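Uncharacterized protein YobA (Bacillus subtilis subsp. subtilis str. 168, PDB 4QY7) is of unknown function but forms a small OB-fold domain of the DUF3221 family that is probably exported across the cell membrane. Local coordinates at residues Val13-Asn18 / Leu37-Leu42; Ala21-Asp26 / Glu68-Trp73. All blocks are in the same frame, centred on the assembly; numbering follows the deposited sequence.

Contact 1. Residues Val13-Asn18 / Leu37-Leu42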
ATOM      1  N   VAL A  13      -2.313   5.256  -2.557  1.00 12.28           N
ATOM      2  CA  VAL A  13      -3.180   4.967  -1.403  1.00 11.53           C
ATOM      3  C   VAL A  13      -4.627   5.156  -1.798  1.00 15.11           C
ATOM      4  O   VAL A  13      -4.989   6.273  -2.099  1.00 16.64           O
ATOM      5  CB  VAL A  13      -2.845   5.868  -0.191  1.00 14.85           C
ATOM      6  CG1 VAL A  13      -3.754   5.570   1.016  1.00 15.50           C
ATOM      7  CG2 VAL A  13      -1.374   5.732   0.208  1.00 14.70           C
ATOM      8  N   VAL A  14      -5.448   4.102  -1.772  1.00 14.15           N
ATOM      9  CA  VAL A  14      -6.885   4.202  -2.116  0.50 13.98           C
ATOM     10  C   VAL A  14      -7.746   4.133  -0.860  1.00 18.95           C
ATOM     11  O   VAL A  14      -8.789   4.789  -0.802  1.00 20.67           O
ATOM     12  CB  VAL A  14      -7.376   3.176  -3.175  0.50 17.22           C
ATOM     13  CG1 VAL A  14      -6.902   3.576  -4.565  0.50 18.80           C
ATOM     14  CG2 VAL A  14      -6.969   1.744  -2.847  0.50 15.39           C
ATOM     15  N   LEU A  15      -7.326   3.362   0.150  1.00 16.39           N
ATOM     16  CA  LEU A  15      -8.018   3.273   1.440  0.50 16.44           C
ATOM     17  C   LEU A  15      -6.988   3.323   2.548  1.00 20.07           C
ATOM     18  O   LEU A  15      -5.901   2.775   2.398  1.00 17.67           O
ATOM     19  CB  LEU A  15      -8.831   1.982   1.553  0.50 16.94           C
ATOM     20  CG  LEU A  15      -9.983   1.804   0.566  0.50 20.73           C
ATOM     21  CD1 LEU A  15     -10.360   0.331   0.437  0.50 22.08           C
ATOM     22  CD2 LEU A  15     -11.202   2.637   0.993  0.50 25.80           C
ATOM     23  N   LYS A  16      -7.301   3.987   3.658  1.00 17.18           N
ATOM     24  CA  LYS A  16      -6.358   4.074   4.773  1.00 16.47           C
ATOM     25  C   LYS A  16      -7.150   4.164   6.045  1.00 22.59           C
ATOM     26  O   LYS A  16      -8.066   4.984   6.128  1.00 25.44           O
ATOM     27  CB  LYS A  16      -5.432   5.306   4.636  1.00 18.66           C
ATOM     28  CG  LYS A  16      -4.273   5.321   5.674  1.00 19.17           C
ATOM     29  CD  LYS A  16      -4.602   6.201   6.893  1.00 25.93           C
ATOM     30  CE  LYS A  16      -3.526   6.168   7.943  1.00 26.58           C
ATOM     31  NZ  LYS A  16      -3.760   7.206   8.998  1.00 25.58           N
ATOM     32  N   ASP A  17      -6.850   3.295   7.000  1.00 21.28           N
ATOM     33  CA  ASP A  17      -7.444   3.350   8.333  1.00 21.05           C
ATOM     34  C   ASP A  17      -6.274   3.294   9.293  1.00 23.61           C
ATOM     35  O   ASP A  17      -5.128   3.336   8.844  1.00 21.52           O
ATOM     36  CB  ASP A  17      -8.515   2.270   8.523  1.00 23.17           C
ATOM     37  CG  ASP A  17      -8.066   0.825   8.553  1.00 30.12           C
ATOM     38  OD1 ASP A  17      -6.906   0.563   8.960  1.00 28.29           O
ATOM     39  OD2 ASP A  17      -8.907  -0.058   8.279  1.00 39.88           O
ATOM     40  N   ASN A  18      -6.531   3.219  10.600  1.00 24.49           N
ATOM     41  CA  ASN A  18      -5.423   3.261  11.553  0.50 24.22           C
ATOM     42  C   ASN A  18      -4.504   2.051  11.468  1.00 26.55           C
ATOM     43  O   ASN A  18      -3.336   2.190  11.817  1.00 28.28           O
ATOM     44  CB  ASN A  18      -5.931   3.395  12.985  0.50 28.64           C
ATOM     45  CG  ASN A  18      -6.681   4.682  13.216  0.50 42.25           C
ATOM     46  OD1 ASN A  18      -6.188   5.784  12.939  0.50 38.95           O
ATOM     47  ND2 ASN A  18      -7.916   4.578  13.641  0.50 30.65           N
ATOM     48  N   LEU A  37     -15.112   3.598  -4.627  1.00 22.63           N
ATOM     49  CA  LEU A  37     -15.358   2.167  -4.690  1.00 21.72           C
ATOM     50  C   LEU A  37     -15.177   1.540  -3.332  1.00 25.79           C
ATOM     51  O   LEU A  37     -14.332   1.977  -2.536  1.00 23.85           O
ATOM     52  CB  LEU A  37     -14.398   1.494  -5.685  1.00 20.41           C
ATOM     53  CG  LEU A  37     -14.551   1.908  -7.148  1.00 23.38           C
ATOM     54  CD1 LEU A  37     -13.462   1.292  -8.002  1.00 21.73           C
ATOM     55  CD2 LEU A  37     -15.911   1.511  -7.695  1.00 28.02           C
ATOM     56  N   SER A  38     -15.932   0.472  -3.078  1.00 25.78           N
ATOM     57  CA  SER A  38     -15.768  -0.275  -1.840  1.00 26.10           C
ATOM     58  C   SER A  38     -14.506  -1.105  -1.921  1.00 28.26           C
ATOM     59  O   SER A  38     -13.959  -1.324  -3.012  1.00 27.07           O
ATOM     60  CB  SER A  38     -16.962  -1.197  -1.599  1.00 29.24           C
ATOM     61  OG  SER A  38     -16.978  -2.219  -2.587  1.00 32.14           O
ATOM     62  N   GLU A  39     -14.066  -1.632  -0.786  1.00 25.05           N
ATOM     63  CA  GLU A  39     -12.918  -2.516  -0.795  1.00 24.83           C
ATOM     64  C   GLU A  39     -13.183  -3.717  -1.712  1.00 27.38           C
ATOM     65  O   GLU A  39     -12.308  -4.068  -2.489  1.00 25.86           O
ATOM     66  CB  GLU A  39     -12.586  -2.974   0.625  1.00 26.91           C
ATOM     67  CG  GLU A  39     -11.371  -3.881   0.633  1.00 31.98           C
ATOM     68  CD  GLU A  39     -10.801  -4.163   2.000  1.00 45.83           C
ATOM     69  OE1 GLU A  39     -11.105  -3.413   2.956  1.00 41.22           O
ATOM     70  OE2 GLU A  39      -9.980  -5.101   2.090  1.00 32.53           O
ATOM     71  N   GLY A  40     -14.396  -4.286  -1.668  1.00 26.90           N
ATOM     72  CA  GLY A  40     -14.764  -5.403  -2.534  1.00 27.56           C
ATOM     73  C   GLY A  40     -14.675  -5.062  -4.008  1.00 30.03           C
ATOM     74  O   GLY A  40     -14.196  -5.859  -4.816  1.00 30.62           O
ATOM     75  N   GLN A  41     -15.131  -3.862  -4.372  1.00 24.90           N
ATOM     76  CA  GLN A  41     -15.087  -3.413  -5.763  1.00 23.95           C
ATOM     77  C   GLN A  41     -13.663  -3.168  -6.218  1.00 25.97           C
ATOM     78  O   GLN A  41     -13.345  -3.436  -7.386  1.00 25.25           O
ATOM     79  CB  GLN A  41     -15.896  -2.137  -5.932  1.00 24.87           C
ATOM     80  CG  GLN A  41     -17.406  -2.381  -5.920  1.00 25.21           C
ATOM     81  CD  GLN A  41     -18.179  -1.092  -5.946  1.00 39.73           C
ATOM     82  OE1 GLN A  41     -17.909  -0.163  -5.171  1.00 29.14           O
ATOM     83  NE2 GLN A  41     -19.168  -0.995  -6.836  1.00 33.83           N
ATOM     84  N   LEU A  42     -12.814  -2.606  -5.321  1.00 23.17           N
ATOM     85  CA  LEU A  42     -11.397  -2.415  -5.644  1.00 21.90           C
ATOM     86  C   LEU A  42     -10.729  -3.753  -5.861  1.00 25.41           C
ATOM     87  O   LEU A  42      -9.932  -3.864  -6.794  1.00 24.80           O
ATOM     88  CB  LEU A  42     -10.640  -1.687  -4.522  1.00 20.60           C
ATOM     89  CG  LEU A  42     -10.960  -0.221  -4.339  1.00 23.73           C
ATOM     90  CD1 LEU A  42     -10.466   0.247  -3.011  1.00 23.39           C
ATOM     91  CD2 LEU A  42     -10.355   0.645  -5.465  1.00 21.31           C
TER
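Val14 and Leu15 both send methyl groups to Leu42, two neighbouring strand residues meeting one helix residue. Neighbours on a regular strand would point to opposite faces; here a classic beta bulge places both opposite Ile22, with Val14 in a helix-like backbone conformation, and turns both side chains toward 37-42. Leu42 answers with a single atom, CD1. It approaches Val14 tip to tip, 3.8 Å from CG2, the valine methyl lodged between the backbone N and the carbonyl carbon. Leu15 reaches the same methyl from its own side: its CG stands anti to the carbonyl carbon (chi1 -63°), and CD1 at the end of the chain comes within 3.5 Å of Leu42 CD1. That spacing is tight for two methyls, but Val14 and Leu15 each occupy two conformers, so strain is doubtful. The same Leu15 CD1 also crosses the root of Glu39, 4.0 Å from its CB. Beyond that aliphatic contact the extended Glu39 chain carries its carboxylate toward Arg20, a long and weak ion pair, while its CD packs on Ile22. An acidic residue suits this first turn, where it probably interacts well with the helix dipole. The turn itself is fixed by a capping box. Ser38 OG accepts from Gln41 N at 3.0 Å, and Ser38 N returns a bond of 2.9 Å to Gln41 OE1, nearly straight at 172° and on a lone pair in the carbonyl plane. Branched side chains suit this bulge because their methyls fill space without needing a partner in a set direction. The chemistry implies a division of labour: polar bonds within 37-42 fix where the helix starts, whereas dispersion and exclusion of water alone join it to 13-18, a joint that probably tolerates alternative side-chain conformers.

Contact 2. Residues Ala21-Asp26 / Glu68-Trp73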
ATOM      1  N   ALA A  21      -3.248   0.262   5.035  1.00 15.78           N
ATOM      2  CA  ALA A  21      -3.593   1.033   3.856  1.00 14.65           C
ATOM      3  C   ALA A  21      -3.681   0.070   2.689  1.00 15.84           C
ATOM      4  O   ALA A  21      -2.966  -0.933   2.662  1.00 15.85           O
ATOM      5  CB  ALA A  21      -2.592   2.153   3.584  1.00 15.80           C
ATOM      6  N   ILE A  22      -4.569   0.338   1.742  1.00 14.22           N
ATOM      7  CA  ILE A  22      -4.692  -0.450   0.521  1.00 14.98           C
ATOM      8  C   ILE A  22      -4.077   0.363  -0.581  1.00 15.60           C
ATOM      9  O   ILE A  22      -4.494   1.512  -0.783  1.00 15.50           O
ATOM     10  CB  ILE A  22      -6.164  -0.785   0.203  1.00 18.86           C
ATOM     11  CG1 ILE A  22      -6.767  -1.557   1.413  1.00 21.29           C
ATOM     12  CG2 ILE A  22      -6.287  -1.560  -1.155  1.00 19.35           C
ATOM     13  CD1 ILE A  22      -7.895  -2.483   1.160  1.00 37.79           C
ATOM     14  N   LEU A  23      -3.072  -0.207  -1.260  1.00 13.18           N
ATOM     15  CA  LEU A  23      -2.387   0.469  -2.353  1.00 12.59           C
ATOM     16  C   LEU A  23      -2.724  -0.150  -3.674  1.00 16.41           C
ATOM     17  O   LEU A  23      -2.741  -1.379  -3.787  1.00 16.16           O
ATOM     18  CB  LEU A  23      -0.868   0.380  -2.189  1.00 12.94           C
ATOM     19  CG  LEU A  23      -0.288   0.737  -0.854  1.00 18.83           C
ATOM     20  CD1 LEU A  23       1.240   0.713  -0.927  1.00 19.77           C
ATOM     21  CD2 LEU A  23      -0.785   2.085  -0.379  1.00 19.75           C
ATOM     22  N   ILE A  24      -2.907   0.690  -4.698  1.00 15.95           N
ATOM     23  CA  ILE A  24      -3.087   0.227  -6.075  1.00 16.62           C
ATOM     24  C   ILE A  24      -1.744   0.365  -6.749  1.00 19.34           C
ATOM     25  O   ILE A  24      -1.135   1.430  -6.686  1.00 18.24           O
ATOM     26  CB  ILE A  24      -4.187   1.035  -6.787  1.00 18.52           C
ATOM     27  CG1 ILE A  24      -5.539   0.764  -6.113  1.00 18.60           C
ATOM     28  CG2 ILE A  24      -4.198   0.727  -8.304  1.00 21.68           C
ATOM     29  CD1 ILE A  24      -5.927  -0.671  -5.905  1.00 29.87           C
ATOM     30  N   THR A  25      -1.305  -0.676  -7.441  1.00 16.68           N
ATOM     31  CA  THR A  25       0.025  -0.718  -8.086  1.00 19.60           C
ATOM     32  C   THR A  25      -0.019  -0.837  -9.603  1.00 32.34           C
ATOM     33  O   THR A  25       0.933  -1.340 -10.197  1.00 34.51           O
ATOM     34  CB  THR A  25       0.792  -1.887  -7.513  1.00 24.77           C
ATOM     35  OG1 THR A  25       0.087  -3.088  -7.863  1.00 23.39           O
ATOM     36  CG2 THR A  25       0.939  -1.773  -6.014  1.00 20.50           C
ATOM     37  N   ASP A  26      -1.070  -0.346 -10.236  1.00 33.29           N
ATOM     38  CA  ASP A  26      -1.120  -0.275 -11.703  1.00 36.70           C
ATOM     39  C   ASP A  26      -0.195   0.898 -12.140  1.00 45.68           C
ATOM     40  O   ASP A  26       0.185   1.711 -11.293  1.00 45.70           O
ATOM     41  CB  ASP A  26      -2.574  -0.077 -12.182  1.00 39.59           C
ATOM     42  N   GLU A  68      -2.370   9.780  -2.193  1.00 17.22           N
ATOM     43  CA  GLU A  68      -0.925   9.891  -2.191  1.00 16.84           C
ATOM     44  C   GLU A  68      -0.287   8.730  -2.925  1.00 17.83           C
ATOM     45  O   GLU A  68      -0.710   7.581  -2.760  1.00 17.21           O
ATOM     46  CB  GLU A  68      -0.377   9.920  -0.757  1.00 18.11           C
ATOM     47  CG  GLU A  68      -0.766  11.186   0.011  1.00 25.21           C
ATOM     48  CD  GLU A  68      -0.137  12.492  -0.433  1.00 53.57           C
ATOM     49  OE1 GLU A  68       0.829  12.465  -1.228  1.00 49.21           O
ATOM     50  OE2 GLU A  68      -0.587  13.549   0.061  1.00 50.30           O
ATOM     51  N   LYS A  69       0.774   9.029  -3.685  1.00 16.02           N
ATOM     52  CA  LYS A  69       1.621   8.014  -4.301  1.00 14.86           C
ATOM     53  C   LYS A  69       2.788   7.807  -3.333  1.00 17.66           C
ATOM     54  O   LYS A  69       3.418   8.784  -2.911  1.00 16.93           O
ATOM     55  CB  LYS A  69       2.116   8.476  -5.670  1.00 17.73           C
ATOM     56  CG  LYS A  69       2.851   7.383  -6.430  1.00 17.94           C
ATOM     57  CD  LYS A  69       3.480   7.990  -7.679  1.00 21.63           C
ATOM     58  CE  LYS A  69       4.074   6.943  -8.591  1.00 21.34           C
ATOM     59  NZ  LYS A  69       4.447   7.533  -9.906  1.00 25.52           N
ATOM     60  N   ILE A  70       3.054   6.568  -2.944  1.00 13.65           N
ATOM     61  CA  ILE A  70       4.117   6.320  -1.972  1.00 13.08           C
ATOM     62  C   ILE A  70       5.005   5.167  -2.378  1.00 14.98           C
ATOM     63  O   ILE A  70       4.609   4.293  -3.165  1.00 13.42           O
ATOM     64  CB  ILE A  70       3.509   6.008  -0.558  1.00 15.62           C
ATOM     65  CG1 ILE A  70       2.747   4.647  -0.554  1.00 15.70           C
ATOM     66  CG2 ILE A  70       2.551   7.139  -0.098  1.00 16.26           C
ATOM     67  CD1 ILE A  70       2.196   4.259   0.841  1.00 15.97           C
ATOM     68  N   LYS A  71       6.189   5.157  -1.786  1.00 13.12           N
ATOM     69  CA  LYS A  71       7.110   4.028  -1.827  1.00 12.27           C
ATOM     70  C   LYS A  71       7.126   3.449  -0.429  1.00 16.16           C
ATOM     71  O   LYS A  71       7.295   4.209   0.528  1.00 15.64           O
ATOM     72  CB  LYS A  71       8.501   4.478  -2.230  1.00 13.70           C
ATOM     73  CG  LYS A  71       9.452   3.309  -2.462  1.00 18.33           C
ATOM     74  CD  LYS A  71      10.699   3.833  -3.183  1.00 23.21           C
ATOM     75  CE  LYS A  71      11.689   2.772  -3.512  1.00 34.39           C
ATOM     76  NZ  LYS A  71      12.944   3.381  -4.053  1.00 38.37           N
ATOM     77  N   VAL A  72       6.978   2.127  -0.281  1.00 13.57           N
ATOM     78  CA  VAL A  72       7.016   1.489   1.041  1.00 13.68           C
ATOM     79  C   VAL A  72       8.184   0.545   1.085  1.00 16.29           C
ATOM     80  O   VAL A  72       8.553  -0.003   0.015  1.00 14.91           O
ATOM     81  CB  VAL A  72       5.700   0.748   1.389  1.00 14.87           C
ATOM     82  CG1 VAL A  72       4.519   1.734   1.400  1.00 14.34           C
ATOM     83  CG2 VAL A  72       5.426  -0.413   0.415  1.00 15.28           C
ATOM     84  N   TRP A  73       8.712   0.303   2.302  1.00 14.96           N
ATOM     85  CA  TRP A  73       9.820  -0.628   2.533  0.50 15.63           C
ATOM     86  C   TRP A  73       9.395  -1.688   3.503  1.00 18.58           C
ATOM     87  O   TRP A  73       8.689  -1.389   4.481  1.00 18.84           O
ATOM     88  CB  TRP A  73      11.071   0.068   3.067  0.50 15.82           C
ATOM     89  CG  TRP A  73      11.823   0.806   2.018  0.50 17.15           C
ATOM     90  CD1 TRP A  73      12.872   0.344   1.278  0.50 20.58           C
ATOM     91  CD2 TRP A  73      11.560   2.127   1.565  0.50 16.65           C
ATOM     92  NE1 TRP A  73      13.280   1.308   0.390  0.50 20.43           N
ATOM     93  CE2 TRP A  73      12.509   2.424   0.563  0.50 21.16           C
ATOM     94  CE3 TRP A  73      10.630   3.112   1.929  0.50 17.31           C
ATOM     95  CZ2 TRP A  73      12.544   3.656  -0.087  0.50 20.76           C
ATOM     96  CZ3 TRP A  73      10.654   4.326   1.271  0.50 19.51           C
ATOM     97  CH2 TRP A  73      11.611   4.595   0.286  0.50 20.95           C
TER
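Leu23 meets Ile70 and Val72 through methyl groups, while the one aromatic ring of the two segments, that of Trp73, takes no part in this meeting. In the conformer described, one face of the indole carries Lys71 CG, 3.7 Å above the plane and offset toward the rim, and the ring also forms a cation-pi pair with Lys89. Ser8, Met6 and Glu91 are further neighbours of this tryptophan; a partly exposed tryptophan suits this place, because its indole can take both an aliphatic lysine stem and a lysine amine.

Across the contact everything is aliphatic. Ile70 and Leu23 cross at about a right angle: CG1 of Ile70 takes the position between the backbone N and the carbonyl carbon (chi1 68°), and its extended end swings CD1 in to 3.9 Å from Leu23 CD2. The same Ile70 CD1 lies 4.1 Å from Leu23 CD1, so it sits against the fork of the leucine. Val72 slides past Leu23 in the opposite direction, its CG1 4.1 Å from Leu23 CD1. A forked leucine can thus serve two residues at once, one branch to Ile70 alone and the other shared with Val72, and beta-branched residues suit the extended backbone they stand on. Leu64, Leu92, Ile87 and Tyr90 continue the apolar surroundings around Ile70 and Val72, and Val13 touches Leu23. Strands 20-24 and 69-74 are not hydrogen-bonded neighbours; both flank strand 7-16, and their side chains meet over it, as expected for the interior of the strongly curved beta barrel of an OB-fold.

Overall arrangement
From the N terminus, strand 7-16 supplies the first half of contact 1 and turns directly into strand 20-24, which opens contact 2. Contact 1 then closes a loop of 18 residues when the chain reaches helix 39-45. Contact 2 closes later, after strand 50-54, when strand 69-74 arrives, so the two closures cross. Strand 7-16 lies between the two strands of contact 2 and is probably hydrogen-bonded to both segments, through Leu15 O to Ile22 N and Val13 N to Glu68 O, just before 69-74. Its bulge turns Val14 and Leu15 toward the helix: contact 1 fastens the helix to one face of the sheet, contact 2 fills the other, and their centres lie about 12 Å apart.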